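Local coordinates for putative secreted protein (Streptomyces coelicolor A3, PDB 2QF9), which is of unknown function but is a putative secreted protein of the DUF305 family, built as a helical bundle consistent with membership of the ferritin clan, at residues A[15-20]-A[55-60]; A[37-42]-A[114-119]. One frame throughout, in Å; residues are numbered along the deposited sequence.

The two contacts lie on opposite sides of the chain's centre, 23 Å apart between their centres, with nearest atoms about 8 Å from each other. Both draw on helix 37-63: its first turns serve contact 2, its last turns contact 1. Along the chain the segments alternate, 15-20, 37-42, 55-60 and 114-119, so the contacts cross in sequence though they do not touch. Contact 1 pairs this helix with the preceding antiparallel helix 8-31; contact 2 pairs it with helix 109-137, which runs in nearly the same direction and follows a long connection containing the short helix 98-106. Together they join three of the long helices, in a bundle consistent with the ferritin clan.

Contact 1. Residues A[15-20]-A[55-60]; sequences DMSVHH and GMMIGW
Met57, a selenomethionine, reaches from helix 37-63 and packs against Met16, Ser17 and His20 of helix 8-31. Its chain is straight as far as SE and then turns at chi3 (-64°), which brings the terminal methyl CE over one face of the His20 imidazole. CE lies 4.2 Å from the centroid of the His20 ring and 22° off its normal, a CH-pi contact displaced toward the rim at CD2. The same methyl rests 3.8 Å from CG of Met16, also a selenomethionine, and 3.7 Å from Ser17 OG, so the end of one side chain fills the tight part of the interface. Nearer the Met57 backbone, CB packs 3.6 Å from Ser17 OG. That hydroxyl, beside its own backbone N, is hydrogen-bonded to Ala13 O one turn earlier while still touching Met57 and Ile58. His20 NE2 is bonded to Gln53 OE1 of helix 37-63, a polar tie between the same two helices. The Ile58 side is looser: only CG1 reaches Ser17, 3.7 Å from its OG, and Ile58 also packs on Lys68 of its own chain and on Met56 of the second subunit. The axes approach to 9.3 Å at 148°, an antiparallel pairing of adjacent helices in the bundle. Met130 of helix 109-137 packs on Met16, and Met150 of helix 141-167 on His20, completing the four-helix surroundings.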
# COMPACT_ATOMS: atom_id res chain seq x y z
N ASP A 15 -5.26 -12.47 9.31
CA ASP A 15 -3.91 -12.77 9.79
C ASP A 15 -2.86 -12.32 8.80
O ASP A 15 -1.89 -11.65 9.18
CB ASP A 15 -3.76 -14.28 10.06
CG ASP A 15 -4.56 -14.76 11.28
OD1 ASP A 15 -5.13 -13.94 12.03
OD2 ASP A 15 -4.58 -15.98 11.50
N MSE A 16 -3.06 -12.63 7.52
CA MSE A 16 -2.07 -12.23 6.54
C MSE A 16 -2.05 -10.71 6.38
O MSE A 16 -1.01 -10.13 6.07
CB MSE A 16 -2.26 -12.98 5.21
CG MSE A 16 -1.12 -12.78 4.25
SE MSE A 16 0.62 -13.42 4.93
CE MSE A 16 0.45 -15.20 4.25
N SER A 17 -3.19 -10.03 6.59
CA SER A 17 -3.18 -8.56 6.54
C SER A 17 -2.26 -7.94 7.62
O SER A 17 -1.48 -7.02 7.33
CB SER A 17 -4.60 -7.99 6.63
OG SER A 17 -5.28 -8.25 5.42
N VAL A 18 -2.35 -8.47 8.84
CA VAL A 18 -1.46 -8.03 9.92
C VAL A 18 0.01 -8.36 9.58
O VAL A 18 0.91 -7.55 9.82
CB VAL A 18 -1.88 -8.63 11.28
CG1 VAL A 18 -0.88 -8.27 12.37
CG2 VAL A 18 -3.28 -8.14 11.67
N HIS A 19 0.25 -9.54 9.02
CA HIS A 19 1.61 -9.97 8.66
C HIS A 19 2.20 -9.02 7.60
O HIS A 19 3.33 -8.51 7.75
CB HIS A 19 1.55 -11.39 8.12
CG HIS A 19 2.82 -12.17 8.26
ND1 HIS A 19 3.75 -12.28 7.25
CD2 HIS A 19 3.29 -12.95 9.28
CE1 HIS A 19 4.73 -13.08 7.63
NE2 HIS A 19 4.49 -13.49 8.86
N HIS A 20 1.41 -8.75 6.56
CA HIS A 20 1.78 -7.84 5.48
C HIS A 20 2.10 -6.44 6.03
O HIS A 20 3.11 -5.81 5.64
CB HIS A 20 0.65 -7.75 4.45
CG HIS A 20 0.72 -8.81 3.39
ND1 HIS A 20 1.29 -10.05 3.59
CD2 HIS A 20 0.28 -8.80 2.11
CE1 HIS A 20 1.23 -10.74 2.46
NE2 HIS A 20 0.60 -10.02 1.56
N GLY A 55 -4.59 -4.48 1.11
CA GLY A 55 -5.82 -3.80 0.68
C GLY A 55 -6.83 -4.76 0.06
O GLY A 55 -8.03 -4.66 0.34
N MSE A 56 -6.36 -5.69 -0.78
CA MSE A 56 -7.27 -6.69 -1.39
C MSE A 56 -8.00 -7.49 -0.30
O MSE A 56 -9.23 -7.59 -0.31
CB MSE A 56 -6.51 -7.65 -2.33
CG MSE A 56 -5.98 -6.99 -3.60
SE MSE A 56 -4.79 -8.27 -4.47
CE MSE A 56 -4.44 -7.44 -6.18
N MSE A 57 -7.24 -8.01 0.65
CA MSE A 57 -7.80 -8.86 1.70
C MSE A 57 -8.73 -8.11 2.66
O MSE A 57 -9.82 -8.62 3.06
CB MSE A 57 -6.67 -9.59 2.44
CG MSE A 57 -5.97 -10.59 1.50
SE MSE A 57 -4.56 -11.59 2.42
CE MSE A 57 -3.36 -10.07 2.83
N ILE A 58 -8.33 -6.89 3.01
CA ILE A 58 -9.18 -6.01 3.82
C ILE A 58 -10.47 -5.67 3.05
O ILE A 58 -11.56 -5.67 3.63
CB ILE A 58 -8.44 -4.75 4.26
CG1 ILE A 58 -7.35 -5.15 5.29
CG2 ILE A 58 -9.43 -3.75 4.87
CD1 ILE A 58 -6.45 -4.03 5.73
N GLY A 59 -10.32 -5.41 1.76
CA GLY A 59 -11.47 -5.13 0.89
C GLY A 59 -12.44 -6.31 0.82
O GLY A 59 -13.67 -6.12 0.80
N TRP A 60 -11.90 -7.52 0.84
CA TRP A 60 -12.75 -8.72 0.86
C TRP A 60 -13.52 -8.80 2.17
O TRP A 60 -14.74 -9.01 2.17
CB TRP A 60 -11.96 -10.01 0.57
CG TRP A 60 -11.35 -10.04 -0.82
CD1 TRP A 60 -11.79 -9.36 -1.94
CD2 TRP A 60 -10.19 -10.78 -1.23
NE1 TRP A 60 -10.97 -9.64 -3.02
CE2 TRP A 60 -9.99 -10.51 -2.62
CE3 TRP A 60 -9.32 -11.66 -0.57
CZ2 TRP A 60 -8.93 -11.07 -3.35
CZ3 TRP A 60 -8.25 -12.22 -1.31
CH2 TRP A 60 -8.08 -11.92 -2.68

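Contact 2. Residues A[37-42]-A[114-119]; sequences EEVRRL and VYYLQL. With EDO (1,2-ethanediol), chain D.
Val39 and Leu42, one turn apart on helix 37-63, pack against Tyr116 and Leu117 of helix 109-137. The helices run in roughly the same direction, at 37°, and side chains from both bridge the 11.3 Å between their axes.

Tyr116 reaches past Val39 to a third helix. Its CB sets out toward segment 37-42 but is still 5.1 Å from Val39 CG1, and with CG anti to the backbone N (chi1 171°) the ring extends alongside Val39, the two side chains sliding past each other in opposite directions. CD2 comes within 4.0 Å of Val39 CG1, and CE2 meets Leu42 CD2 at 4.4 Å, this methyl lying at the ring edge near its plane. At the tip, the hydroxyl passes on to helix 8-31, where OH is hydrogen-bonded with Ser27 OG. Leu104 of helix 98-106 and Met26 and Val30 of helix 8-31 also pack on Tyr116.

Leu117 supplies the second half of the contact: its CD2 meets Leu42 CD2 at 3.8 Å, and its other methyl, CD1, lies 4.2 Å from Val39 CG2. Met161 of helix 141-167 touches both leucines, so the contact lies across the bundle with helices 8-31 and 141-167 packing beside it.

At the start of helix 37-63, a 1,2-ethanediol, probably from the crystallisation liquor, accepts hydrogen bonds from two backbone amides, Glu37 N to O1 (2.9 Å) and Glu38 N to O2 (2.8 Å); Asp36 OD1 is also hydrogen-bonded to it. The diol stands apart from the contact, which is itself apolar: methyls and an aromatic ring join the helices by shape, and the one buried hydroxyl is satisfied by a third helix.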
# COMPACT_ATOMS: atom_id res chain seq x y z
N GLU A 37 21.01 0.98 -3.24
CA GLU A 37 19.95 0.93 -4.27
C GLU A 37 19.22 -0.43 -4.37
O GLU A 37 17.99 -0.47 -4.49
CB GLU A 37 20.49 1.38 -5.64
CG GLU A 37 20.82 2.87 -5.71
CD GLU A 37 21.79 3.24 -6.82
OE1 GLU A 37 21.35 3.91 -7.77
OE2 GLU A 37 23.00 2.89 -6.75
N GLU A 38 19.97 -1.53 -4.30
CA GLU A 38 19.39 -2.88 -4.41
C GLU A 38 18.42 -3.17 -3.29
O GLU A 38 17.28 -3.61 -3.52
CB GLU A 38 20.48 -3.93 -4.37
CG GLU A 38 21.16 -4.18 -5.68
CD GLU A 38 22.16 -5.28 -5.53
OE1 GLU A 38 23.00 -5.19 -4.61
OE2 GLU A 38 22.09 -6.25 -6.31
N VAL A 39 18.87 -2.90 -2.06
CA VAL A 39 18.00 -3.14 -0.89
C VAL A 39 16.84 -2.14 -0.85
O VAL A 39 15.70 -2.53 -0.58
CB VAL A 39 18.82 -3.15 0.43
CG1 VAL A 39 17.91 -3.15 1.66
CG2 VAL A 39 19.75 -4.37 0.43
N ARG A 40 17.11 -0.87 -1.17
CA ARG A 40 16.01 0.10 -1.25
C ARG A 40 14.96 -0.29 -2.29
O ARG A 40 13.75 -0.13 -2.03
CB ARG A 40 16.52 1.53 -1.51
CG ARG A 40 17.11 2.17 -0.25
CD ARG A 40 17.75 3.52 -0.52
NE ARG A 40 16.98 4.38 -1.44
CZ ARG A 40 15.99 5.19 -1.06
NH1 ARG A 40 15.63 5.28 0.21
NH2 ARG A 40 15.38 5.92 -1.96
N ARG A 41 15.41 -0.83 -3.44
CA ARG A 41 14.48 -1.25 -4.50
C ARG A 41 13.67 -2.45 -4.04
O ARG A 41 12.46 -2.51 -4.26
CB ARG A 41 15.19 -1.55 -5.83
CG ARG A 41 14.25 -2.07 -6.91
CD ARG A 41 13.24 -1.02 -7.35
NE ARG A 41 12.04 -1.60 -7.97
CZ ARG A 41 11.15 -0.93 -8.70
NH1 ARG A 41 11.30 0.37 -8.96
NH2 ARG A 41 10.09 -1.57 -9.18
N LEU A 42 14.34 -3.43 -3.42
CA LEU A 42 13.64 -4.60 -2.92
C LEU A 42 12.58 -4.18 -1.90
O LEU A 42 11.41 -4.63 -1.98
CB LEU A 42 14.63 -5.58 -2.28
CG LEU A 42 14.02 -6.77 -1.53
CD1 LEU A 42 13.14 -7.67 -2.46
CD2 LEU A 42 15.13 -7.56 -0.80
N VAL A 114 21.70 -5.82 6.09
CA VAL A 114 21.81 -7.23 6.50
C VAL A 114 20.68 -7.59 7.46
O VAL A 114 20.03 -8.63 7.31
CB VAL A 114 23.20 -7.47 7.15
CG1 VAL A 114 23.25 -8.79 7.93
CG2 VAL A 114 24.28 -7.44 6.03
N TYR A 115 20.45 -6.73 8.43
CA TYR A 115 19.45 -7.03 9.47
C TYR A 115 18.05 -7.10 8.86
O TYR A 115 17.28 -8.00 9.19
CB TYR A 115 19.51 -6.01 10.60
CG TYR A 115 18.84 -6.53 11.87
CD1 TYR A 115 19.39 -7.64 12.54
CD2 TYR A 115 17.70 -5.94 12.39
CE1 TYR A 115 18.79 -8.13 13.71
CE2 TYR A 115 17.10 -6.42 13.54
CZ TYR A 115 17.65 -7.51 14.20
OH TYR A 115 17.07 -8.02 15.35
N TYR A 116 17.76 -6.19 7.94
CA TYR A 116 16.50 -6.19 7.18
C TYR A 116 16.34 -7.49 6.39
O TYR A 116 15.29 -8.13 6.42
CB TYR A 116 16.48 -4.98 6.23
CG TYR A 116 15.33 -4.99 5.26
CD1 TYR A 116 14.03 -4.63 5.68
CD2 TYR A 116 15.53 -5.38 3.92
CE1 TYR A 116 12.97 -4.63 4.78
CE2 TYR A 116 14.48 -5.39 3.02
CZ TYR A 116 13.20 -5.03 3.44
OH TYR A 116 12.16 -5.02 2.55
N LEU A 117 17.38 -7.85 5.65
CA LEU A 117 17.37 -9.08 4.87
C LEU A 117 17.16 -10.32 5.74
O LEU A 117 16.47 -11.25 5.35
CB LEU A 117 18.63 -9.20 4.02
CG LEU A 117 18.73 -8.15 2.90
CD1 LEU A 117 20.16 -8.09 2.42
CD2 LEU A 117 17.75 -8.44 1.74
N GLN A 118 17.76 -10.33 6.93
CA GLN A 118 17.59 -11.46 7.85
C GLN A 118 16.16 -11.52 8.39
O GLN A 118 15.52 -12.59 8.37
CB GLN A 118 18.58 -11.34 8.99
CG GLN A 118 20.01 -11.67 8.55
CD GLN A 118 21.04 -11.30 9.62
OE1 GLN A 118 20.80 -10.43 10.44
NE2 GLN A 118 22.20 -11.95 9.58
N LEU A 119 15.66 -10.37 8.86
CA LEU A 119 14.28 -10.30 9.35
C LEU A 119 13.26 -10.66 8.26
O LEU A 119 12.30 -11.39 8.51
CB LEU A 119 13.95 -8.93 9.90
CG LEU A 119 14.63 -8.48 11.19
CD1 LEU A 119 14.24 -7.03 11.50
CD2 LEU A 119 14.29 -9.41 12.39
C1 EDO D . 24.53 0.23 -4.79
O1 EDO D . 23.66 1.33 -4.42
C2 EDO D . 23.78 -0.98 -5.34
O2 EDO D . 22.78 -1.41 -4.40